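Local coordinates for conserved hypothetical protein Pfu-838710-001 (Pyrococcus furiosus, PDB 1YEM) that is of unknown function but carries a CYTH domain, the fold of class IV adenylyl cyclases and thiamine triphosphatases, and so may act on triphosphate substrates, at residues D21-L26 against W111-N116; V118-N123 against W149-M154. All blocks are in the same frame, centred on the assembly; numbering follows the deposited sequence.

Contact 1: D21-L26 against W111-N116; sequences DFLHTL and WVYKLN
An apolar helix-on-sheet contact, built around a CH-pi interaction between L26 and the ring of Y113, sets helix 19-29 against the outer surface of strand 102-115 in the antiparallel barrel of this CYTH domain. The evidence for the CH-pi geometry is direct: L26 CD2 lies 3.9 Å from the centroid of the Y113 ring, on a line 20° off the ring normal, so the methyl stands over a face and not at an edge. It is displaced toward the rim, and its nearest ring atom, Y113 CE2, is 3.7 Å from L26 CD2. Two torsions of L26 explain the delivery: with CG anti to the backbone N, chi1 -170° carries CG toward the strand, and the turn about CB-CG (chi2 66°) puts CD2 over the ring. On the strand side, Y113 has CG beside its own backbone N, and the ring reaches from the sheet toward the helix, crossing the L26 side chain at a slant. L23, one turn earlier, reaches the hydroxyl beyond the ring, its CD2 4.1 Å from Y113 OH, a looser van der Waals contact in which the two side chains cross at about a right angle. No hydrogen bond links the two segments, and only 130 Å² is buried between them; CA atoms of L26 and Y113 remain 9.5 Å apart, a span bridged by side chains alone. Neighbouring elements extend the packing. P31, in the connection after helix 19-29, touches both L26 and Y113, while L120 and V122 of the adjacent strand 118-125 pack on L26 and Y113 respectively, and F22 of the helix turns to L155 beyond helix 141-154.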
loop_
_atom_site.group_PDB
_atom_site.type_symbol
_atom_site.label_atom_id
_atom_site.label_comp_id
_atom_site.label_asym_id
_atom_site.label_seq_id
_atom_site.Cartn_x
_atom_site.Cartn_y
_atom_site.Cartn_z
ATOM N N ASP B 21 33.570 13.801 -9.847
ATOM C CA ASP B 21 33.649 15.279 -9.976
ATOM C C ASP B 21 32.693 15.984 -9.005
ATOM O O ASP B 21 33.100 16.864 -8.240
ATOM C CB ASP B 21 33.276 15.748 -11.389
ATOM C CG ASP B 21 34.093 15.081 -12.476
ATOM O OD1 ASP B 21 34.194 15.648 -13.591
ATOM O OD2 ASP B 21 34.621 13.986 -12.233
ATOM N N PHE B 22 31.422 15.579 -9.042
ATOM C CA PHE B 22 30.364 16.288 -8.330
ATOM C C PHE B 22 30.471 16.191 -6.819
ATOM O O PHE B 22 30.097 17.128 -6.117
ATOM C CB PHE B 22 28.979 15.809 -8.772
ATOM C CG PHE B 22 27.864 16.584 -8.152
ATOM C CD1 PHE B 22 27.212 16.108 -7.024
ATOM C CD2 PHE B 22 27.497 17.829 -8.665
ATOM C CE1 PHE B 22 26.196 16.841 -6.434
ATOM C CE2 PHE B 22 26.488 18.564 -8.075
ATOM C CZ PHE B 22 25.831 18.068 -6.962
ATOM N N LEU B 23 30.959 15.070 -6.304
ATOM C CA LEU B 23 31.111 14.939 -4.843
ATOM C C LEU B 23 32.236 15.836 -4.301
ATOM O O LEU B 23 32.187 16.235 -3.133
ATOM C CB LEU B 23 31.292 13.470 -4.404
ATOM C CG LEU B 23 29.974 12.796 -3.967
ATOM C CD1 LEU B 23 30.066 11.283 -4.012
ATOM C CD2 LEU B 23 29.562 13.245 -2.571
ATOM N N HIS B 24 33.226 16.161 -5.140
ATOM C CA HIS B 24 34.211 17.178 -4.770
ATOM C C HIS B 24 33.539 18.545 -4.700
ATOM O O HIS B 24 33.629 19.226 -3.681
ATOM C CB HIS B 24 35.402 17.246 -5.740
ATOM C CG HIS B 24 36.391 18.324 -5.390
ATOM N ND1 HIS B 24 36.639 19.408 -6.209
ATOM C CD2 HIS B 24 37.162 18.502 -4.286
ATOM C CE1 HIS B 24 37.536 20.196 -5.635
ATOM N NE2 HIS B 24 37.867 19.670 -4.468
ATOM N N THR B 25 32.870 18.930 -5.790
ATOM C CA THR B 25 32.109 20.178 -5.851
ATOM C C THR B 25 31.171 20.322 -4.653
ATOM O O THR B 25 31.059 21.386 -4.068
ATOM C CB THR B 25 31.270 20.257 -7.141
ATOM O OG1 THR B 25 32.105 20.016 -8.278
ATOM C CG2 THR B 25 30.613 21.622 -7.282
ATOM N N LEU B 26 30.522 19.232 -4.283
ATOM C CA LEU B 26 29.576 19.239 -3.182
ATOM C C LEU B 26 30.253 19.395 -1.802
ATOM O O LEU B 26 29.755 20.132 -0.954
ATOM C CB LEU B 26 28.752 17.946 -3.221
ATOM C CG LEU B 26 27.544 17.850 -2.294
ATOM C CD1 LEU B 26 26.486 18.861 -2.691
ATOM C CD2 LEU B 26 26.990 16.437 -2.329
ATOM N N TRP B 111 21.877 9.462 -2.240
ATOM C CA TRP B 111 22.296 10.204 -1.060
ATOM C C TRP B 111 21.502 11.483 -1.034
ATOM O O TRP B 111 21.469 12.211 -2.014
ATOM C CB TRP B 111 23.775 10.573 -1.128
ATOM C CG TRP B 111 24.749 9.421 -0.998
ATOM C CD1 TRP B 111 25.417 9.035 0.131
ATOM C CD2 TRP B 111 25.175 8.545 -2.039
ATOM N NE1 TRP B 111 26.241 7.970 -0.149
ATOM C CE2 TRP B 111 26.107 7.647 -1.474
ATOM C CE3 TRP B 111 24.862 8.430 -3.401
ATOM C CZ2 TRP B 111 26.719 6.642 -2.220
ATOM C CZ3 TRP B 111 25.475 7.431 -4.143
ATOM C CH2 TRP B 111 26.391 6.545 -3.547
ATOM N N VAL B 112 20.841 11.738 0.085
ATOM C CA VAL B 112 20.079 12.951 0.265
ATOM C C VAL B 112 20.899 13.928 1.111
ATOM O O VAL B 112 21.360 13.582 2.201
ATOM C CB VAL B 112 18.726 12.659 0.919
ATOM C CG1 VAL B 112 17.921 13.943 1.076
ATOM C CG2 VAL B 112 17.942 11.627 0.087
ATOM N N TYR B 113 21.099 15.133 0.571
ATOM C CA TYR B 113 21.733 16.250 1.277
ATOM C C TYR B 113 20.748 17.403 1.373
ATOM O O TYR B 113 19.809 17.480 0.597
ATOM C CB TYR B 113 22.993 16.705 0.545
ATOM C CG TYR B 113 24.086 15.671 0.579
ATOM C CD1 TYR B 113 24.979 15.615 1.642
ATOM C CD2 TYR B 113 24.218 14.724 -0.447
ATOM C CE1 TYR B 113 25.972 14.660 1.689
ATOM C CE2 TYR B 113 25.212 13.764 -0.409
ATOM C CZ TYR B 113 26.081 13.732 0.654
ATOM O OH TYR B 113 27.066 12.776 0.703
ATOM N N LYS B 114 20.963 18.296 2.336
ATOM C CA LYS B 114 20.048 19.436 2.548
ATOM C C LYS B 114 20.815 20.733 2.636
ATOM O O LYS B 114 21.936 20.774 3.156
ATOM C CB LYS B 114 19.181 19.253 3.810
ATOM N N LEU B 115 20.204 21.779 2.078
ATOM C CA LEU B 115 20.615 23.161 2.295
ATOM C C LEU B 115 19.396 23.940 2.824
ATOM O O LEU B 115 18.321 23.366 3.063
ATOM C CB LEU B 115 21.087 23.776 0.996
ATOM C CG LEU B 115 22.064 22.988 0.133
ATOM C CD1 LEU B 115 21.861 23.395 -1.309
ATOM C CD2 LEU B 115 23.516 23.218 0.556
ATOM N N ASN B 116 19.551 25.242 3.003
ATOM C CA ASN B 116 18.432 26.048 3.445
ATOM C C ASN B 116 17.306 26.025 2.401
ATOM O O ASN B 116 17.384 26.702 1.373
ATOM C CB ASN B 116 18.872 27.489 3.730
ATOM C CG ASN B 116 17.929 28.207 4.670
ATOM O OD1 ASN B 116 16.740 27.894 4.738
ATOM N ND2 ASN B 116 18.463 29.173 5.413
#

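Contact 2: V118-N123 against W149-M154; sequences VTLEVN and WEVAKM
V151 lays its two methyls against V118 and L120, two residues that alternate along strand 118-125, where helix 141-154 packs against the antiparallel barrel of the CYTH fold. Its branches divide the work. CG2 faces V118, with V118 CG2 at 4.0 Å from V151 CG2 and V118 CG1 slightly farther, so one methyl of the helix residue rests against both branches of the strand residue. CG1 turns to L120, two residues further along the strand. The V118 and V151 side chains slide past each other in opposite directions, which brings branches alongside one another.

In V151, chi1 171°, with CG1 anti to the backbone N, directs CG1 to L120 and CG2 to V118. L120 starts from a less direct heading, and its contact depends on the terminal CD1 methyl. Wholly apolar and without a hydrogen bond between the segments, the interface buries 105 Å², and the nearest CA atoms, those of V118 and V151, are 8.3 Å apart. V118 also meets I134 of strand 129-137, which A152 touches from the helix, while L115 of strand 102-115 reaches V151, so the helix spans three consecutive strands. The second methyl contact is the looser one: L120 CD1 stands 4.3 Å from V151 CG1.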
loop_
_atom_site.group_PDB
_atom_site.type_symbol
_atom_site.label_atom_id
_atom_site.label_comp_id
_atom_site.label_asym_id
_atom_site.label_seq_id
_atom_site.Cartn_x
_atom_site.Cartn_y
_atom_site.Cartn_z
ATOM N N VAL B 118 16.343 23.667 0.361
ATOM C CA VAL B 118 16.599 22.893 -0.863
ATOM C C VAL B 118 17.169 21.509 -0.530
ATOM O O VAL B 118 18.024 21.356 0.347
ATOM C CB VAL B 118 17.575 23.633 -1.836
ATOM C CG1 VAL B 118 17.649 22.925 -3.184
ATOM C CG2 VAL B 118 17.143 25.085 -2.040
ATOM N N THR B 119 16.683 20.507 -1.253
ATOM C CA THR B 119 17.185 19.148 -1.151
ATOM C C THR B 119 18.008 18.793 -2.395
ATOM O O THR B 119 17.625 19.116 -3.518
ATOM C CB THR B 119 16.025 18.179 -0.982
ATOM O OG1 THR B 119 15.327 18.517 0.213
ATOM C CG2 THR B 119 16.522 16.732 -0.874
ATOM N N LEU B 120 19.151 18.155 -2.164
ATOM C CA LEU B 120 19.979 17.596 -3.223
ATOM C C LEU B 120 19.941 16.081 -3.126
ATOM O O LEU B 120 20.329 15.511 -2.094
ATOM C CB LEU B 120 21.413 18.053 -3.083
ATOM C CG LEU B 120 21.730 19.436 -3.619
ATOM C CD1 LEU B 120 21.048 20.476 -2.772
ATOM C CD2 LEU B 120 23.230 19.645 -3.606
ATOM N N GLU B 121 19.460 15.434 -4.188
ATOM C CA GLU B 121 19.396 13.985 -4.240
ATOM C C GLU B 121 20.374 13.487 -5.257
ATOM O O GLU B 121 20.131 13.558 -6.449
ATOM C CB GLU B 121 17.987 13.512 -4.576
ATOM C CG GLU B 121 16.956 13.994 -3.587
ATOM C CD GLU B 121 15.598 13.433 -3.851
ATOM O OE1 GLU B 121 15.301 13.057 -5.010
ATOM O OE2 GLU B 121 14.808 13.365 -2.900
ATOM N N VAL B 122 21.487 12.975 -4.769
ATOM C CA VAL B 122 22.524 12.430 -5.620
ATOM C C VAL B 122 22.188 10.963 -5.932
ATOM O O VAL B 122 22.163 10.127 -5.045
ATOM C CB VAL B 122 23.898 12.551 -4.940
ATOM C CG1 VAL B 122 25.003 12.180 -5.898
ATOM C CG2 VAL B 122 24.100 13.996 -4.411
ATOM N N ASN B 123 21.933 10.685 -7.207
ATOM C CA ASN B 123 21.501 9.372 -7.671
ATOM C C ASN B 123 22.495 8.691 -8.592
ATOM O O ASN B 123 22.945 9.268 -9.594
ATOM C CB ASN B 123 20.180 9.498 -8.418
ATOM C CG ASN B 123 19.093 10.001 -7.549
ATOM O OD1 ASN B 123 18.392 9.224 -6.951
ATOM N ND2 ASN B 123 18.972 11.312 -7.432
ATOM N N TRP B 149 17.762 26.932 -9.481
ATOM C CA TRP B 149 18.740 27.365 -10.468
ATOM C C TRP B 149 19.923 28.082 -9.818
ATOM O O TRP B 149 21.055 27.927 -10.274
ATOM C CB TRP B 149 18.079 28.222 -11.564
ATOM C CG TRP B 149 17.567 27.371 -12.686
ATOM C CD1 TRP B 149 16.253 27.158 -13.046
ATOM C CD2 TRP B 149 18.357 26.576 -13.568
ATOM N NE1 TRP B 149 16.194 26.283 -14.114
ATOM C CE2 TRP B 149 17.473 25.911 -14.447
ATOM C CE3 TRP B 149 19.739 26.355 -13.704
ATOM C CZ2 TRP B 149 17.923 25.067 -15.443
ATOM C CZ3 TRP B 149 20.183 25.506 -14.699
ATOM C CH2 TRP B 149 19.283 24.870 -15.547
ATOM N N GLU B 150 19.661 28.832 -8.746
ATOM C CA GLU B 150 20.731 29.455 -7.962
ATOM C C GLU B 150 21.659 28.395 -7.380
ATOM O O GLU B 150 22.875 28.522 -7.463
ATOM C CB GLU B 150 20.168 30.329 -6.819
ATOM C CG GLU B 150 21.271 31.207 -6.160
ATOM C CD GLU B 150 20.790 32.018 -4.996
ATOM O OE1 GLU B 150 19.656 31.811 -4.520
ATOM O OE2 GLU B 150 21.570 32.874 -4.545
ATOM N N VAL B 151 21.083 27.341 -6.802
ATOM C CA VAL B 151 21.885 26.233 -6.265
ATOM C C VAL B 151 22.690 25.553 -7.383
ATOM O O VAL B 151 23.889 25.315 -7.246
ATOM C CB VAL B 151 21.015 25.199 -5.515
ATOM C CG1 VAL B 151 21.836 23.945 -5.149
ATOM C CG2 VAL B 151 20.435 25.825 -4.271
ATOM N N ALA B 152 22.029 25.276 -8.495
ATOM C CA ALA B 152 22.684 24.602 -9.601
ATOM C C ALA B 152 23.857 25.404 -10.131
ATOM O O ALA B 152 24.915 24.851 -10.394
ATOM C CB ALA B 152 21.682 24.337 -10.708
ATOM N N LYS B 153 23.654 26.712 -10.303
ATOM C CA LYS B 153 24.699 27.614 -10.841
ATOM C C LYS B 153 25.863 27.739 -9.851
ATOM O O LYS B 153 27.020 27.763 -10.244
ATOM C CB LYS B 153 24.109 28.992 -11.178
ATOM C CG LYS B 153 23.169 28.986 -12.404
ATOM C CD LYS B 153 23.941 28.967 -13.779
ATOM N N MET B 154 25.536 27.770 -8.570
ATOM C CA MET B 154 26.530 27.675 -7.505
ATOM C C MET B 154 27.400 26.418 -7.568
ATOM O O MET B 154 28.570 26.450 -7.179
ATOM C CB MET B 154 25.828 27.698 -6.167
ATOM C CG MET B 154 26.631 28.308 -5.089
ATOM S SD MET B 154 25.679 28.496 -3.573
ATOM C CE MET B 154 24.133 29.130 -4.297
#

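Contacts 1 and 2 set two different helices, 19-29 and 141-154, on neighbouring strands of one barrel wall, with centres about 8 Å apart. Strands 102-115 and 118-125 are consecutive and antiparallel, and a probable hydrogen bond, Y113 N to L120 O at 2.8 Å, joins the two contacts directly. L120 also connects them through side chains, since its CD2 packs on L26 CD1 at 3.5 Å. Contact 2 is the more buried: two of its three touching residues, V118 and L120, are buried, against L26 alone of three in contact 1, although V151 is itself partly exposed. Both are apolar, but contact 1 uses an aromatic face, whereas contact 2 joins aliphatic methyls only.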